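Local coordinates for protein dicer Related Helicase (Caenorhabditis elegans, PDB 6M6Q) that probably hydrolyses ATP and binds RNA as a RIG-I-like helicase of RNA interference, of which this chain is the N-terminal domain, at residues A68-D73 / K113-R118; P82-I87 / T102-R107; L232-L237 / K259-K264. All blocks are in the same frame, centred on the assembly; numbering follows the deposited sequence.

Contact 1 of 3, residues A68-D73 / K113-R118; sequences ARMIID and KVQRRR
The C-terminal end of helix 63-72 is held by Arg116, which reaches across from the long helix 94-127. The two segments run roughly antiparallel, at 141° between their directions, and their closest alpha carbons are those of Ile71 and Arg116. The side chain of Arg116 is extended from CG to NE (chi2 168°), and this carries the guanidinium past Ile71 to the point where the chain leaves the helix. There NH1 donates a hydrogen bond of 2.8 Å to Asp73 O. The acceptor sits at the guanidinium edge, close to its plane, whereas NH1 is tilted 25° from the plane of the Asp73 carbonyl. Farther back along the arm, Arg116 CG lies 3.4 Å from Ile71 O, and NE is 3.2 Å from the same oxygen, which is set obliquely to the guanidinium. Pro75, Leu232 and Leu236 also pack against Arg116.

A second, weaker grip comes one residue earlier on the long helix. Gln115 was modelled in two conformers; in the one described here, an extended chain crosses that of Met70 at about a right angle, its amide end beside the sulfur, with NE2 3.3 Å from Met70 SD. The same NE2 makes a weak hydrogen bond of 3.4 Å to Met70 O. Ile71 starts away from segment 113-118 and packs on Phe119 and Ser120, farther along the same long helix, and on Val41.

The guanidinium thus lies near the last carbonyls of the helix and bonds to that of Asp73. A positive charge at this position would be expected to interact favourably with the helix dipole. An arginine from a neighbouring helix bonded to a carbonyl just past a helix C terminus is a familiar way of joining helices in an all-helical domain such as this one.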
loop_
_atom_site.group_PDB
_atom_site.type_symbol
_atom_site.label_atom_id
_atom_site.label_comp_id
_atom_site.label_asym_id
_atom_site.label_seq_id
_atom_site.Cartn_x
_atom_site.Cartn_y
_atom_site.Cartn_z
ATOM N N ALA B 68 -18.977 -8.421 -6.491
ATOM C CA ALA B 68 -20.230 -7.948 -5.865
ATOM C C ALA B 68 -20.824 -9.085 -5.036
ATOM O O ALA B 68 -21.015 -8.889 -3.844
ATOM C CB ALA B 68 -21.204 -7.443 -6.903
ATOM N N ARG B 69 -21.059 -10.244 -5.646
ATOM C CA ARG B 69 -21.644 -11.422 -4.955
ATOM C C ARG B 69 -20.822 -11.719 -3.711
ATOM O O ARG B 69 -21.368 -11.588 -2.607
ATOM C CB ARG B 69 -21.677 -12.638 -5.875
ATOM C CG ARG B 69 -22.553 -12.455 -7.102
ATOM C CD ARG B 69 -23.815 -11.699 -6.763
ATOM N NE ARG B 69 -24.703 -11.655 -7.901
ATOM C CZ ARG B 69 -26.004 -11.425 -7.837
ATOM N NH1 ARG B 69 -26.597 -11.219 -6.674
ATOM N NH2 ARG B 69 -26.711 -11.406 -8.949
ATOM N N MET B 70 -19.540 -12.020 -3.879
ATOM C CA MET B 70 -18.647 -12.392 -2.755
ATOM C C MET B 70 -18.856 -11.439 -1.564
ATOM O O MET B 70 -18.677 -11.884 -0.445
ATOM C CB MET B 70 -17.188 -12.365 -3.186
ATOM C CG MET B 70 -16.802 -13.577 -4.014
ATOM S SD MET B 70 -16.735 -15.104 -3.029
ATOM C CE MET B 70 -15.535 -16.043 -3.975
ATOM N N ILE B 71 -19.305 -10.206 -1.816
ATOM C CA ILE B 71 -19.503 -9.149 -0.786
ATOM C C ILE B 71 -20.903 -9.292 -0.151
ATOM O O ILE B 71 -20.990 -9.178 1.093
ATOM C CB ILE B 71 -19.266 -7.747 -1.392
ATOM C CG1 ILE B 71 -17.794 -7.533 -1.780
ATOM C CG2 ILE B 71 -19.769 -6.646 -0.457
ATOM C CD1 ILE B 71 -17.569 -6.324 -2.668
ATOM N N ILE B 72 -21.952 -9.513 -0.955
ATOM C CA ILE B 72 -23.385 -9.402 -0.512
ATOM C C ILE B 72 -23.998 -10.792 -0.267
ATOM O O ILE B 72 -24.978 -10.860 0.497
ATOM C CB ILE B 72 -24.225 -8.594 -1.516
ATOM C CG1 ILE B 72 -24.196 -9.204 -2.920
ATOM C CG2 ILE B 72 -23.786 -7.144 -1.515
ATOM C CD1 ILE B 72 -25.125 -8.523 -3.903
ATOM N N ASP B 73 -23.472 -11.844 -0.914
ATOM C CA ASP B 73 -23.898 -13.266 -0.721
ATOM C C ASP B 73 -24.040 -13.562 0.776
ATOM O O ASP B 73 -23.119 -13.232 1.547
ATOM C CB ASP B 73 -22.910 -14.262 -1.350
ATOM C CG ASP B 73 -23.180 -14.590 -2.819
ATOM O OD1 ASP B 73 -24.112 -13.969 -3.417
ATOM O OD2 ASP B 73 -22.454 -15.454 -3.362
ATOM N N LYS B 113 -15.833 -12.890 7.137
ATOM C CA LYS B 113 -15.337 -11.494 7.251
ATOM C C LYS B 113 -14.110 -11.318 6.349
ATOM O O LYS B 113 -14.030 -10.299 5.641
ATOM C CB LYS B 113 -14.993 -11.177 8.714
ATOM C CG LYS B 113 -15.514 -9.835 9.239
ATOM C CD LYS B 113 -15.246 -9.600 10.714
ATOM C CE LYS B 113 -13.897 -8.960 10.971
ATOM N NZ LYS B 113 -13.720 -8.603 12.398
ATOM N N VAL B 114 -13.236 -12.315 6.328
ATOM C CA VAL B 114 -11.953 -12.332 5.573
ATOM C C VAL B 114 -12.261 -12.288 4.065
ATOM O O VAL B 114 -11.597 -11.525 3.354
ATOM C CB VAL B 114 -11.112 -13.565 5.972
ATOM C CG1 VAL B 114 -10.105 -13.943 4.915
ATOM C CG2 VAL B 114 -10.413 -13.358 7.310
ATOM N N GLN B 115 -13.265 -13.040 3.613
ATOM C CA GLN B 115 -13.737 -13.055 2.197
ATOM C C GLN B 115 -14.366 -11.693 1.855
ATOM O O GLN B 115 -13.988 -11.076 0.805
ATOM C CB GLN B 115 -14.745 -14.190 2.002
ATOM C CG GLN B 115 -15.128 -14.426 0.550
ATOM C CD GLN B 115 -16.221 -15.453 0.423
ATOM O OE1 GLN B 115 -15.984 -16.660 0.511
ATOM N NE2 GLN B 115 -17.433 -14.974 0.203
ATOM N N ARG B 116 -15.281 -11.228 2.692
ATOM C CA ARG B 116 -15.981 -9.951 2.450
ATOM C C ARG B 116 -14.952 -8.811 2.350
ATOM O O ARG B 116 -15.009 -8.071 1.366
ATOM C CB ARG B 116 -17.044 -9.713 3.513
ATOM C CG ARG B 116 -18.426 -10.114 3.040
ATOM C CD ARG B 116 -19.436 -10.173 4.145
ATOM N NE ARG B 116 -20.587 -10.935 3.708
ATOM C CZ ARG B 116 -21.570 -11.331 4.490
ATOM N NH1 ARG B 116 -22.569 -12.028 3.981
ATOM N NH2 ARG B 116 -21.577 -11.000 5.767
ATOM N N ARG B 117 -13.994 -8.737 3.274
ATOM C CA ARG B 117 -12.937 -7.680 3.252
ATOM C C ARG B 117 -12.068 -7.798 1.999
ATOM O O ARG B 117 -11.750 -6.770 1.416
ATOM C CB ARG B 117 -12.045 -7.731 4.483
ATOM C CG ARG B 117 -12.106 -6.446 5.274
ATOM C CD ARG B 117 -10.923 -5.536 5.085
ATOM N NE ARG B 117 -10.391 -5.266 6.407
ATOM C CZ ARG B 117 -9.626 -4.245 6.725
ATOM N NH1 ARG B 117 -9.293 -3.354 5.816
ATOM N NH2 ARG B 117 -9.182 -4.119 7.965
ATOM N N ARG B 118 -11.657 -9.003 1.648
ATOM C CA ARG B 118 -10.780 -9.251 0.487
ATOM C C ARG B 118 -11.437 -8.682 -0.791
ATOM O O ARG B 118 -10.756 -7.930 -1.545
ATOM C CB ARG B 118 -10.515 -10.746 0.376
ATOM C CG ARG B 118 -9.809 -11.164 -0.894
ATOM C CD ARG B 118 -9.542 -12.637 -0.806
ATOM N NE ARG B 118 -9.355 -13.236 -2.105
ATOM C CZ ARG B 118 -8.804 -14.423 -2.301
ATOM N NH1 ARG B 118 -8.377 -15.135 -1.267
ATOM N NH2 ARG B 118 -8.669 -14.892 -3.529
#

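Contact 2 of 3, residues P82-I87 / T102-R107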
loop_
_atom_site.group_PDB
_atom_site.type_symbol
_atom_site.label_atom_id
_atom_site.label_comp_id
_atom_site.label_asym_id
_atom_site.label_seq_id
_atom_site.Cartn_x
_atom_site.Cartn_y
_atom_site.Cartn_z
ATOM N N PRO B 82 -18.506 -28.941 8.384
ATOM C CA PRO B 82 -18.082 -30.318 8.649
ATOM C C PRO B 82 -17.607 -30.562 10.097
ATOM O O PRO B 82 -17.922 -31.603 10.634
ATOM C CB PRO B 82 -16.927 -30.542 7.665
ATOM C CG PRO B 82 -17.176 -29.532 6.569
ATOM C CD PRO B 82 -17.768 -28.330 7.272
ATOM N N ASP B 83 -16.869 -29.616 10.687
ATOM C CA ASP B 83 -16.371 -29.728 12.081
ATOM C C ASP B 83 -17.552 -29.591 13.056
ATOM O O ASP B 83 -17.627 -30.418 13.963
ATOM C CB ASP B 83 -15.274 -28.720 12.375
ATOM C CG ASP B 83 -14.023 -28.966 11.567
ATOM O OD1 ASP B 83 -13.386 -29.996 11.796
ATOM O OD2 ASP B 83 -13.696 -28.115 10.716
ATOM N N MET B 84 -18.479 -28.646 12.829
ATOM C CA MET B 84 -19.709 -28.502 13.656
ATOM C C MET B 84 -20.441 -29.843 13.713
ATOM O O MET B 84 -20.819 -30.256 14.840
ATOM C CB MET B 84 -20.665 -27.441 13.112
ATOM C CG MET B 84 -21.878 -27.161 14.024
ATOM S SD MET B 84 -21.390 -26.721 15.731
ATOM C CE MET B 84 -21.199 -24.947 15.603
ATOM N N ILE B 85 -20.641 -30.490 12.561
ATOM C CA ILE B 85 -21.418 -31.757 12.461
ATOM C C ILE B 85 -20.676 -32.830 13.250
ATOM O O ILE B 85 -21.359 -33.599 13.973
ATOM C CB ILE B 85 -21.659 -32.168 10.991
ATOM C CG1 ILE B 85 -22.605 -31.188 10.288
ATOM C CG2 ILE B 85 -22.159 -33.616 10.883
ATOM C CD1 ILE B 85 -22.428 -31.143 8.791
ATOM N N LYS B 86 -19.335 -32.819 13.209
ATOM C CA LYS B 86 -18.493 -33.846 13.894
ATOM C C LYS B 86 -18.599 -33.663 15.418
ATOM O O LYS B 86 -18.751 -34.672 16.115
ATOM C CB LYS B 86 -17.040 -33.776 13.426
ATOM C CG LYS B 86 -16.756 -34.455 12.099
ATOM C CD LYS B 86 -15.336 -34.277 11.676
ATOM C CE LYS B 86 -15.109 -34.527 10.207
ATOM N NZ LYS B 86 -13.748 -34.100 9.810
ATOM N N ILE B 87 -18.565 -32.415 15.896
ATOM C CA ILE B 87 -18.677 -32.066 17.341
ATOM C C ILE B 87 -20.015 -32.623 17.860
ATOM O O ILE B 87 -20.002 -33.306 18.890
ATOM C CB ILE B 87 -18.540 -30.535 17.562
ATOM C CG1 ILE B 87 -17.166 -29.985 17.119
ATOM C CG2 ILE B 87 -18.867 -30.150 19.001
ATOM C CD1 ILE B 87 -16.011 -30.240 18.078
ATOM N N THR B 102 -18.964 -22.957 20.040
ATOM C CA THR B 102 -18.828 -21.474 19.988
ATOM C C THR B 102 -17.550 -21.135 19.219
ATOM O O THR B 102 -17.590 -20.206 18.413
ATOM C CB THR B 102 -18.870 -20.816 21.378
ATOM O OG1 THR B 102 -17.893 -21.456 22.187
ATOM C CG2 THR B 102 -20.224 -20.907 22.045
ATOM N N TYR B 103 -16.507 -21.946 19.373
ATOM C CA TYR B 103 -15.211 -21.750 18.690
ATOM C C TYR B 103 -15.396 -21.987 17.187
ATOM O O TYR B 103 -14.846 -21.222 16.388
ATOM C CB TYR B 103 -14.119 -22.640 19.274
ATOM C CG TYR B 103 -12.743 -22.216 18.835
ATOM C CD1 TYR B 103 -12.118 -21.115 19.410
ATOM C CD2 TYR B 103 -12.119 -22.819 17.749
ATOM C CE1 TYR B 103 -10.863 -20.692 18.987
ATOM C CE2 TYR B 103 -10.870 -22.401 17.308
ATOM C CZ TYR B 103 -10.236 -21.344 17.938
ATOM O OH TYR B 103 -9.006 -20.938 17.515
ATOM N N VAL B 104 -16.190 -22.986 16.813
ATOM C CA VAL B 104 -16.521 -23.277 15.387
ATOM C C VAL B 104 -17.407 -22.137 14.819
ATOM O O VAL B 104 -17.121 -21.676 13.720
ATOM C CB VAL B 104 -17.156 -24.672 15.258
ATOM C CG1 VAL B 104 -17.746 -24.930 13.882
ATOM C CG2 VAL B 104 -16.145 -25.740 15.598
ATOM N N THR B 105 -18.364 -21.622 15.586
ATOM C CA THR B 105 -19.240 -20.488 15.189
ATOM C C THR B 105 -18.411 -19.211 14.973
ATOM O O THR B 105 -18.630 -18.537 13.940
ATOM C CB THR B 105 -20.357 -20.285 16.208
ATOM O OG1 THR B 105 -21.002 -21.548 16.319
ATOM C CG2 THR B 105 -21.362 -19.236 15.788
ATOM N N LEU B 106 -17.495 -18.888 15.887
ATOM C CA LEU B 106 -16.602 -17.696 15.770
ATOM C C LEU B 106 -15.683 -17.856 14.559
ATOM O O LEU B 106 -15.581 -16.910 13.800
ATOM C CB LEU B 106 -15.774 -17.509 17.044
ATOM C CG LEU B 106 -16.551 -17.065 18.281
ATOM C CD1 LEU B 106 -15.742 -17.324 19.545
ATOM C CD2 LEU B 106 -16.958 -15.601 18.185
ATOM N N ARG B 107 -15.063 -19.022 14.375
ATOM C CA ARG B 107 -14.167 -19.308 13.218
ATOM C C ARG B 107 -14.962 -19.102 11.915
ATOM O O ARG B 107 -14.409 -18.598 10.947
ATOM C CB ARG B 107 -13.620 -20.740 13.329
ATOM C CG ARG B 107 -12.521 -21.101 12.332
ATOM C CD ARG B 107 -12.988 -21.955 11.149
ATOM N NE ARG B 107 -13.142 -23.377 11.459
ATOM C CZ ARG B 107 -13.884 -24.233 10.746
ATOM N NH1 ARG B 107 -13.975 -25.504 11.105
ATOM N NH2 ARG B 107 -14.549 -23.810 9.685
#
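Met84 and Val104 make the close-packed part of this contact. Both are buried, and Val104 directs its side chain at the facing helix. The Met84 chain leaves with CG anti to the backbone N (chi1 -174°) and then bends at both chi2 and chi3, which brings its methyl round against the valine: CE lies 3.9 Å from Val104 CG1. The same valine methyl also meets the root of the methionine, with Met84 CB likewise 3.9 Å from Val104 CG1. The methionine methyl also touches the neighbouring Thr105, its CE 3.5 Å from Thr105 OG1; this threonine is exposed and marks the margin of the packed part. That hydroxyl is hydrogen-bonded to Glu101 O of its own helix, so towards Met84 it serves as a packing surface.

Segments 82-87 and 102-107 are the facing parts of a helical hairpin, almost exactly antiparallel at 171° and with 9.8 Å between their axes. After the short helix 82-87 the chain turns back, and the N-terminal half of helix 94-127 runs along it.

On the other flank of Val104 the contact is looser and more polar, and consists of one ion pair between partly exposed side chains. Arg107, bent at chi2 and chi3, presents the edge of its guanidinium to Asp83, and the salt bridge from Arg107 NH1 to Asp83 OD2 measures 2.7 Å. Carboxylate and guanidinium planes stand 86° apart, so a single nitrogen meets a single oxygen rather than two pairs lying side by side. The other terminal nitrogen, Arg107 NH2, is engaged by Asp81 in a second salt bridge and by Gln111 in a hydrogen bond, and these partners should restrict rotation of the guanidinium.

Contact 3 of 3, residues L232-L237 / K259-K264; sequences LVEDLL and KWSLHK
Apolar packing carries most of this contact, and Leu237 is its centre, pointing at the start of helix 262-271. Its CD2 lies 3.8 Å from Leu262 CD1, the two leucines meeting at an oblique angle. The other methyl, Leu237 CD1, rests 4.2 Å from His263 CB. Trp34 of helix 33-42 touches both leucines, and Leu228 touches Leu237 and His263.

Backbone polar contacts converge on one oxygen. Leu237 O receives a weak hydrogen bond of 3.4 Å from Leu262 N, and a CA-H...O contact with 3.5 Å between Ser261 CA and the same Leu237 O. The bond engages an amide in the first turn of the helix. Ser261 is the N-cap residue of that turn: with OG placed between its backbone N and carbonyl carbon (chi1 69°), the hydroxyl accepts from Lys264 N over 3.1 Å.

Charge contributes less. The carboxylate end of Glu234 approaches Ser261, with OE2 4.2 Å from Ser261 CB. The same OE2 is 4.7 Å from Lys264 NZ, too long for a salt bridge, though the opposite charges may attract weakly.

With leucine contacts dominant and the one hydrogen bond between the segments weak, cohesion here probably depends chiefly on burying Leu237, while the serine hydroxyl caps Lys264 N and Leu237 O offers Leu262 N a weak acceptor.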
loop_
_atom_site.group_PDB
_atom_site.type_symbol
_atom_site.label_atom_id
_atom_site.label_comp_id
_atom_site.label_asym_id
_atom_site.label_seq_id
_atom_site.Cartn_x
_atom_site.Cartn_y
_atom_site.Cartn_z
ATOM N N LEU B 232 -23.901 -5.201 7.280
ATOM C CA LEU B 232 -22.850 -5.975 6.553
ATOM C C LEU B 232 -21.507 -5.237 6.631
ATOM O O LEU B 232 -20.494 -5.890 6.947
ATOM C CB LEU B 232 -23.287 -6.166 5.099
ATOM C CG LEU B 232 -22.422 -7.098 4.247
ATOM C CD1 LEU B 232 -23.283 -7.855 3.249
ATOM C CD2 LEU B 232 -21.319 -6.337 3.515
ATOM N N VAL B 233 -21.491 -3.946 6.307
ATOM C CA VAL B 233 -20.251 -3.128 6.235
ATOM C C VAL B 233 -19.837 -2.773 7.664
ATOM O O VAL B 233 -18.645 -2.843 7.975
ATOM C CB VAL B 233 -20.442 -1.877 5.348
ATOM C CG1 VAL B 233 -19.204 -0.977 5.349
ATOM C CG2 VAL B 233 -20.822 -2.256 3.913
ATOM N N GLU B 234 -20.797 -2.499 8.527
ATOM C CA GLU B 234 -20.528 -2.143 9.938
ATOM C C GLU B 234 -19.665 -3.226 10.611
ATOM O O GLU B 234 -18.633 -2.862 11.169
ATOM C CB GLU B 234 -21.833 -1.943 10.694
ATOM C CG GLU B 234 -21.609 -1.528 12.134
ATOM C CD GLU B 234 -21.038 -0.131 12.300
ATOM O OE1 GLU B 234 -21.693 0.837 11.803
ATOM O OE2 GLU B 234 -19.939 0.001 12.936
ATOM N N ASP B 235 -20.098 -4.502 10.570
ATOM C CA ASP B 235 -19.431 -5.638 11.279
ATOM C C ASP B 235 -18.164 -6.068 10.512
ATOM O O ASP B 235 -17.285 -6.836 11.115
ATOM C CB ASP B 235 -20.405 -6.805 11.482
ATOM C CG ASP B 235 -20.425 -7.813 10.344
ATOM O OD1 ASP B 235 -21.464 -7.890 9.650
ATOM O OD2 ASP B 235 -19.413 -8.544 10.181
ATOM N N LEU B 236 -18.050 -5.657 9.265
ATOM C CA LEU B 236 -16.881 -5.954 8.417
ATOM C C LEU B 236 -15.689 -5.125 8.906
ATOM O O LEU B 236 -14.560 -5.625 8.809
ATOM C CB LEU B 236 -17.268 -5.647 6.976
ATOM C CG LEU B 236 -16.170 -5.762 5.934
ATOM C CD1 LEU B 236 -15.688 -7.191 5.806
ATOM C CD2 LEU B 236 -16.683 -5.260 4.598
ATOM N N LEU B 237 -15.947 -3.942 9.480
ATOM C CA LEU B 237 -14.912 -2.945 9.867
ATOM C C LEU B 237 -14.708 -2.903 11.392
ATOM O O LEU B 237 -13.790 -2.184 11.829
ATOM C CB LEU B 237 -15.346 -1.573 9.339
ATOM C CG LEU B 237 -15.650 -1.514 7.841
ATOM C CD1 LEU B 237 -16.283 -0.189 7.458
ATOM C CD2 LEU B 237 -14.391 -1.752 7.032
ATOM N N LYS B 259 -17.516 -0.014 20.730
ATOM C CA LYS B 259 -16.650 -0.571 19.655
ATOM C C LYS B 259 -16.339 0.515 18.603
ATOM O O LYS B 259 -17.284 1.201 18.121
ATOM C CB LYS B 259 -17.324 -1.793 19.025
ATOM C CG LYS B 259 -17.376 -3.029 19.915
ATOM C CD LYS B 259 -17.869 -4.287 19.206
ATOM C CE LYS B 259 -16.753 -5.095 18.568
ATOM N NZ LYS B 259 -17.215 -6.439 18.133
ATOM N N TRP B 260 -15.066 0.645 18.249
ATOM C CA TRP B 260 -14.567 1.525 17.158
ATOM C C TRP B 260 -14.649 0.787 15.824
ATOM O O TRP B 260 -14.917 -0.417 15.841
ATOM C CB TRP B 260 -13.145 1.958 17.467
ATOM C CG TRP B 260 -12.690 3.175 16.732
ATOM C CD1 TRP B 260 -11.830 3.206 15.679
ATOM C CD2 TRP B 260 -13.002 4.552 17.039
ATOM N NE1 TRP B 260 -11.593 4.493 15.296
ATOM C CE2 TRP B 260 -12.290 5.342 16.111
ATOM C CE3 TRP B 260 -13.797 5.197 18.000
ATOM C CZ2 TRP B 260 -12.360 6.734 16.108
ATOM C CZ3 TRP B 260 -13.855 6.574 18.002
ATOM C CH2 TRP B 260 -13.141 7.330 17.071
ATOM N N SER B 261 -14.479 1.504 14.712
ATOM C CA SER B 261 -14.512 0.952 13.327
ATOM C C SER B 261 -13.465 1.657 12.460
ATOM O O SER B 261 -12.977 2.736 12.864
ATOM C CB SER B 261 -15.878 1.071 12.722
ATOM O OG SER B 261 -16.212 2.428 12.466
ATOM N N LEU B 262 -13.126 1.068 11.315
ATOM C CA LEU B 262 -12.144 1.645 10.371
ATOM C C LEU B 262 -12.744 2.909 9.750
ATOM O O LEU B 262 -11.958 3.844 9.435
ATOM C CB LEU B 262 -11.792 0.615 9.305
ATOM C CG LEU B 262 -11.036 -0.604 9.806
ATOM C CD1 LEU B 262 -10.945 -1.639 8.717
ATOM C CD2 LEU B 262 -9.657 -0.225 10.295
ATOM N N HIS B 263 -14.078 2.957 9.635
ATOM C CA HIS B 263 -14.826 4.111 9.089
ATOM C C HIS B 263 -14.734 5.272 10.065
ATOM O O HIS B 263 -14.547 6.422 9.603
ATOM C CB HIS B 263 -16.283 3.763 8.772
ATOM C CG HIS B 263 -17.056 4.938 8.269
ATOM N ND1 HIS B 263 -16.714 5.606 7.102
ATOM C CD2 HIS B 263 -18.147 5.568 8.754
ATOM C CE1 HIS B 263 -17.573 6.576 6.890
ATOM N NE2 HIS B 263 -18.455 6.581 7.891
ATOM N N LYS B 264 -14.753 4.982 11.360
ATOM C CA LYS B 264 -14.643 6.023 12.401
ATOM C C LYS B 264 -13.253 6.664 12.346
ATOM O O LYS B 264 -13.185 7.890 12.482
ATOM C CB LYS B 264 -14.988 5.459 13.775
ATOM C CG LYS B 264 -16.478 5.462 14.069
ATOM C CD LYS B 264 -16.838 5.091 15.479
ATOM C CE LYS B 264 -18.324 5.165 15.719
ATOM N NZ LYS B 264 -19.055 4.242 14.825
#

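In the fold
From the N terminus, the chain first enters contact 1 with helix 63-72, runs through helix 82-87, and turns back into helix 94-127. Contact 2 closes the short loop 88-101, and contact 1 closes the wider loop 74-112 with contact 2 nested inside it. The long helix serves both, at two sites that do not touch, their centres about 21 Å apart. Contact 3 follows in series, closing the loop 238-258, most of which is not modelled. It nevertheless adjoins contact 1 in space: Arg117 packs on Leu236 and Leu262, tying helices 231-236 and 262-271 to helix 94-127, while contact 2 stays apart on the outlying hairpin.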